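Local coordinates for glycine cleavage system H protein (Mycobacterium tuberculosis, PDB 3IFT), which probably carries the methylamine group of glycine from the P protein to the T protein of the glycine cleavage system on a covalently bound lipoyl arm, at residues G29-R34 / D112-S117; S43-V48 / V69-S74. All coordinates share one frame; numbering follows the deposited sequence.

Contact 1: G29-R34 / D112-S117; sequences GDDTVR and DIQVDS
Arg34 NE donates to Asp112 OD1 at 2.6 Å, the tighter half of a side-on salt bridge whose second bond runs from Arg34 NH2 to Asp112 OD2 at 3.1 Å. NE meets the syn lone pair of OD1, and both acceptors lie close to the guanidinium plane. Asp112 lies at the guanidinium edge, and with the planes 25° apart the two groups are nearly coplanar; the paired bonds fix the rotation of both. Asp112 is buried, and its ion pair spans a non-hydrogen-bonded pair of the sheet. The same guanidinium also makes a cation-pi contact with Trp109.

Two pairs along, Thr32 and Gln114 share this face, and Gln114 reaches to Asp31 in the turn just before the strand. Its chain is extended, with CG anti to the backbone N (chi1 -169°), and it runs beside the Asp31 side chain. Gln114 NE2 gives a nearly straight bond to Asp31 OD2 at 2.9 Å, arriving from above the carboxylate plane. The other oxygen, Asp31 OD1, accepts from Thr32 OG1 at 2.7 Å, so this carboxylate is held at both ends. Thr32 CG2 meanwhile rests near Asp112 CB.

Between the two polar groups the backbones are stitched at Val33 and Ile113, which exchange two 2.8 Å bonds, Val33 N to Ile113 O and Ile113 N to Val33 O. The pairing continues past the strands with Val115 N to Asp31 O. On the opposite face, Val33 CG2 packs against Ile113 CB at 3.8 Å, and Leu123 of helix 123-126 touches both Val33 and Val115. Asp30 and Asp31 form the turn leading in from strand 23-29. Strands 32-37 and 111-114 are neighbours in the larger antiparallel sheet, as in the barrel-sandwich hybrid fold of lipoyl domains.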
# COMPACT_ATOMS: atom_id res chain seq x y z
N GLY A 29 -0.19 13.99 3.28
CA GLY A 29 0.29 15.36 3.36
C GLY A 29 0.59 15.82 1.97
O GLY A 29 0.43 15.06 1.00
N ASP A 30 1.05 17.06 1.88
CA ASP A 30 1.34 17.64 0.59
C ASP A 30 2.31 16.76 -0.17
O ASP A 30 2.18 16.61 -1.37
CB ASP A 30 1.91 19.05 0.74
CG ASP A 30 0.87 20.05 1.23
OD1 ASP A 30 -0.33 19.89 0.87
OD2 ASP A 30 1.27 20.99 1.96
N ASP A 31 3.24 16.15 0.54
CA ASP A 31 4.33 15.41 -0.09
C ASP A 31 4.39 13.94 0.27
O ASP A 31 5.33 13.23 -0.11
CB ASP A 31 5.66 16.07 0.29
CG ASP A 31 5.93 16.03 1.79
OD1 ASP A 31 5.05 15.55 2.56
OD2 ASP A 31 7.03 16.49 2.18
N THR A 32 3.38 13.47 0.98
CA THR A 32 3.42 12.16 1.55
C THR A 32 2.18 11.36 1.20
O THR A 32 1.05 11.86 1.24
CB THR A 32 3.54 12.24 3.08
OG1 THR A 32 4.72 12.96 3.41
CG2 THR A 32 3.63 10.86 3.70
N VAL A 33 2.42 10.10 0.85
CA VAL A 33 1.33 9.16 0.77
C VAL A 33 1.60 8.06 1.77
O VAL A 33 2.75 7.73 2.06
CB VAL A 33 1.14 8.58 -0.63
CG1 VAL A 33 0.71 9.66 -1.59
CG2 VAL A 33 2.43 7.91 -1.11
N ARG A 34 0.52 7.52 2.29
CA ARG A 34 0.59 6.32 3.06
C ARG A 34 0.09 5.19 2.18
O ARG A 34 -0.80 5.37 1.36
CB ARG A 34 -0.24 6.46 4.30
CG ARG A 34 -0.20 5.21 5.14
CD ARG A 34 -0.42 5.55 6.59
NE ARG A 34 0.73 6.24 7.15
CZ ARG A 34 0.89 6.47 8.45
NH1 ARG A 34 -0.02 6.05 9.31
NH2 ARG A 34 1.98 7.09 8.89
N ASP A 112 4.98 4.86 4.28
CA ASP A 112 4.70 6.13 3.69
C ASP A 112 5.76 6.37 2.66
O ASP A 112 6.92 6.00 2.85
CB ASP A 112 4.80 7.26 4.69
CG ASP A 112 3.72 7.26 5.68
OD1 ASP A 112 2.72 6.50 5.53
OD2 ASP A 112 3.87 8.01 6.65
N ILE A 113 5.37 7.01 1.59
CA ILE A 113 6.34 7.42 0.59
C ILE A 113 6.22 8.92 0.60
O ILE A 113 5.13 9.47 0.63
CB ILE A 113 6.09 6.79 -0.80
CG1 ILE A 113 6.14 5.25 -0.68
CG2 ILE A 113 7.11 7.32 -1.80
CD1 ILE A 113 5.66 4.50 -1.89
N GLN A 114 7.36 9.57 0.68
CA GLN A 114 7.40 11.02 0.65
C GLN A 114 7.98 11.37 -0.70
O GLN A 114 8.92 10.73 -1.16
CB GLN A 114 8.26 11.53 1.79
CG GLN A 114 8.17 13.00 2.03
CD GLN A 114 8.96 13.44 3.25
OE1 GLN A 114 9.63 12.65 3.90
NE2 GLN A 114 8.89 14.74 3.56
N VAL A 115 7.40 12.36 -1.35
CA VAL A 115 7.87 12.82 -2.63
C VAL A 115 8.40 14.21 -2.42
O VAL A 115 7.83 15.05 -1.70
CB VAL A 115 6.77 12.84 -3.71
CG1 VAL A 115 5.81 11.65 -3.52
CG2 VAL A 115 6.00 14.15 -3.67
N ASP A 116 9.54 14.44 -3.03
CA ASP A 116 9.96 15.76 -3.31
C ASP A 116 9.78 15.98 -4.81
O ASP A 116 10.43 15.30 -5.62
CB ASP A 116 11.42 15.93 -2.91
CG ASP A 116 11.71 17.33 -2.52
OD1 ASP A 116 10.91 17.87 -1.72
OD2 ASP A 116 12.72 17.89 -3.02
N SER A 117 8.87 16.90 -5.17
CA SER A 117 8.81 17.51 -6.51
C SER A 117 10.17 17.50 -7.21
O SER A 117 10.27 17.01 -8.34
CB SER A 117 8.35 18.96 -6.38
OG SER A 117 9.16 19.64 -5.43

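Contact 2: S43-V48 / V69-S74; sequences SALGDV and VESTKS
The carbonyls of Ala44 and Leu45, at the end of helix 39-45, are the flat groups that receive the opposing turn. Ser71 OG comes to Leu45 O from above the carbonyl plane, 37° out of it, and donates a 2.5 Å hydrogen bond. Lys73 NZ approaches Ala44 O closer to the carbonyl plane, at 2.6 Å, and adds a weak bond to Leu45 O. The lysine chain bends at its last torsion (chi4 65°), bringing NZ over the carbonyls of the last helical turn. These bonds are the unlipoylated lysine's and need not persist in the modified protein.

Ser71 OG also accepts from Ser74 N at 2.7 Å, an ST motif that braces the turn while the same hydroxyl ties it to Leu45. Gly46, with positive phi, lets the chain leave the helix close against Ser71 CB and Lys73 CE; Asn101 holds the exit through Gly46 O and Val48 N.

Apart from these bonds, Leu45 sends its two methyls different ways: CD1 to Ser74 CB at 3.5 Å, CD2 between the branches of Val69, tightly packed at 3.3 Å from CG2. Val48 CG1 reaches that Val69 CG2 at 3.7 Å, its side chain crossing Val69 at about a right angle. This is the lipoyl domain's type I beta turn in hairpin 65-71/75-79, closed by Ser71 N to Ser74 O, with Lys73, the predicted lipoylation site, at its corner.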
# COMPACT_ATOMS: atom_id res chain seq x y z
N SER A 43 -7.41 -10.27 2.66
CA SER A 43 -8.27 -11.43 2.77
C SER A 43 -7.77 -12.56 1.88
O SER A 43 -7.75 -13.72 2.30
CB SER A 43 -9.70 -11.07 2.44
OG SER A 43 -10.50 -12.19 2.74
N ALA A 44 -7.34 -12.21 0.68
CA ALA A 44 -6.85 -13.19 -0.28
C ALA A 44 -5.54 -13.81 0.18
O ALA A 44 -5.32 -15.00 0.01
CB ALA A 44 -6.64 -12.54 -1.63
N LEU A 45 -4.66 -12.99 0.72
CA LEU A 45 -3.37 -13.46 1.16
C LEU A 45 -3.52 -14.43 2.31
O LEU A 45 -2.82 -15.42 2.36
CB LEU A 45 -2.52 -12.29 1.60
CG LEU A 45 -1.03 -12.51 1.78
CD1 LEU A 45 -0.36 -12.76 0.42
CD2 LEU A 45 -0.48 -11.24 2.48
N GLY A 46 -4.38 -14.10 3.25
CA GLY A 46 -4.48 -14.87 4.47
C GLY A 46 -3.86 -14.07 5.60
O GLY A 46 -3.33 -12.97 5.40
N ASP A 47 -3.94 -14.60 6.80
CA ASP A 47 -3.32 -13.98 7.95
C ASP A 47 -1.84 -13.67 7.71
O ASP A 47 -1.01 -14.55 7.47
CB ASP A 47 -3.46 -14.86 9.19
CG ASP A 47 -4.88 -14.96 9.68
OD1 ASP A 47 -5.71 -14.09 9.36
OD2 ASP A 47 -5.14 -15.92 10.41
N VAL A 48 -1.51 -12.40 7.83
CA VAL A 48 -0.18 -11.97 7.58
C VAL A 48 0.67 -12.35 8.76
O VAL A 48 0.40 -11.98 9.89
CB VAL A 48 -0.10 -10.49 7.32
CG1 VAL A 48 1.33 -10.08 7.12
CG2 VAL A 48 -0.97 -10.15 6.10
N VAL A 69 4.50 -9.10 1.45
CA VAL A 69 3.62 -9.41 2.54
C VAL A 69 3.37 -10.92 2.40
O VAL A 69 3.20 -11.44 1.30
CB VAL A 69 2.33 -8.62 2.46
CG1 VAL A 69 1.60 -8.93 1.13
CG2 VAL A 69 1.50 -8.93 3.65
N GLU A 70 3.37 -11.60 3.53
CA GLU A 70 3.42 -13.04 3.54
C GLU A 70 2.43 -13.56 4.58
O GLU A 70 2.44 -13.11 5.72
CB GLU A 70 4.87 -13.47 3.83
CG GLU A 70 5.09 -14.87 4.33
CD GLU A 70 6.58 -15.28 4.30
OE1 GLU A 70 7.41 -14.51 3.78
OE2 GLU A 70 6.90 -16.38 4.81
N SER A 71 1.58 -14.48 4.14
CA SER A 71 0.77 -15.29 5.02
C SER A 71 1.48 -16.63 5.12
O SER A 71 2.47 -16.86 4.41
CB SER A 71 -0.62 -15.49 4.45
OG SER A 71 -0.62 -16.28 3.25
N THR A 72 0.94 -17.56 5.90
CA THR A 72 1.54 -18.91 5.88
C THR A 72 1.35 -19.57 4.51
O THR A 72 2.18 -20.33 4.07
CB THR A 72 0.99 -19.82 6.97
OG1 THR A 72 -0.42 -19.97 6.80
CG2 THR A 72 1.30 -19.24 8.34
N LYS A 73 0.28 -19.22 3.81
CA LYS A 73 0.03 -19.84 2.51
C LYS A 73 0.58 -19.08 1.32
O LYS A 73 0.95 -19.69 0.31
CB LYS A 73 -1.46 -20.09 2.33
CG LYS A 73 -2.37 -18.84 2.35
CD LYS A 73 -3.89 -19.23 2.25
CE LYS A 73 -4.77 -18.05 2.00
NZ LYS A 73 -4.50 -17.42 0.67
N SER A 74 0.65 -17.75 1.42
CA SER A 74 0.95 -16.91 0.26
C SER A 74 1.97 -15.81 0.56
O SER A 74 2.09 -15.29 1.69
CB SER A 74 -0.32 -16.24 -0.25
OG SER A 74 -1.26 -17.19 -0.69

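Overall arrangement
From the N terminus, strand 23-29 turns at Asp30 and Asp31 into strand 32-37, which contact 1 later pairs with strand 111-114. Helix 39-45 follows at once, and contact 2 joins its end to the turn after strand 65-71, closing a loop of 20 intervening residues. That loop is nested inside the longer one, 77 residues between segments, closed by contact 1. The two contacts lie on opposite sides of the chain's centre, about 27 Å apart centre to centre. Contact 1 joins strands of the larger sheet; contact 2 ties the connecting helix to the smaller sheet beside the turn that carries Lys73, the predicted lipoylation site.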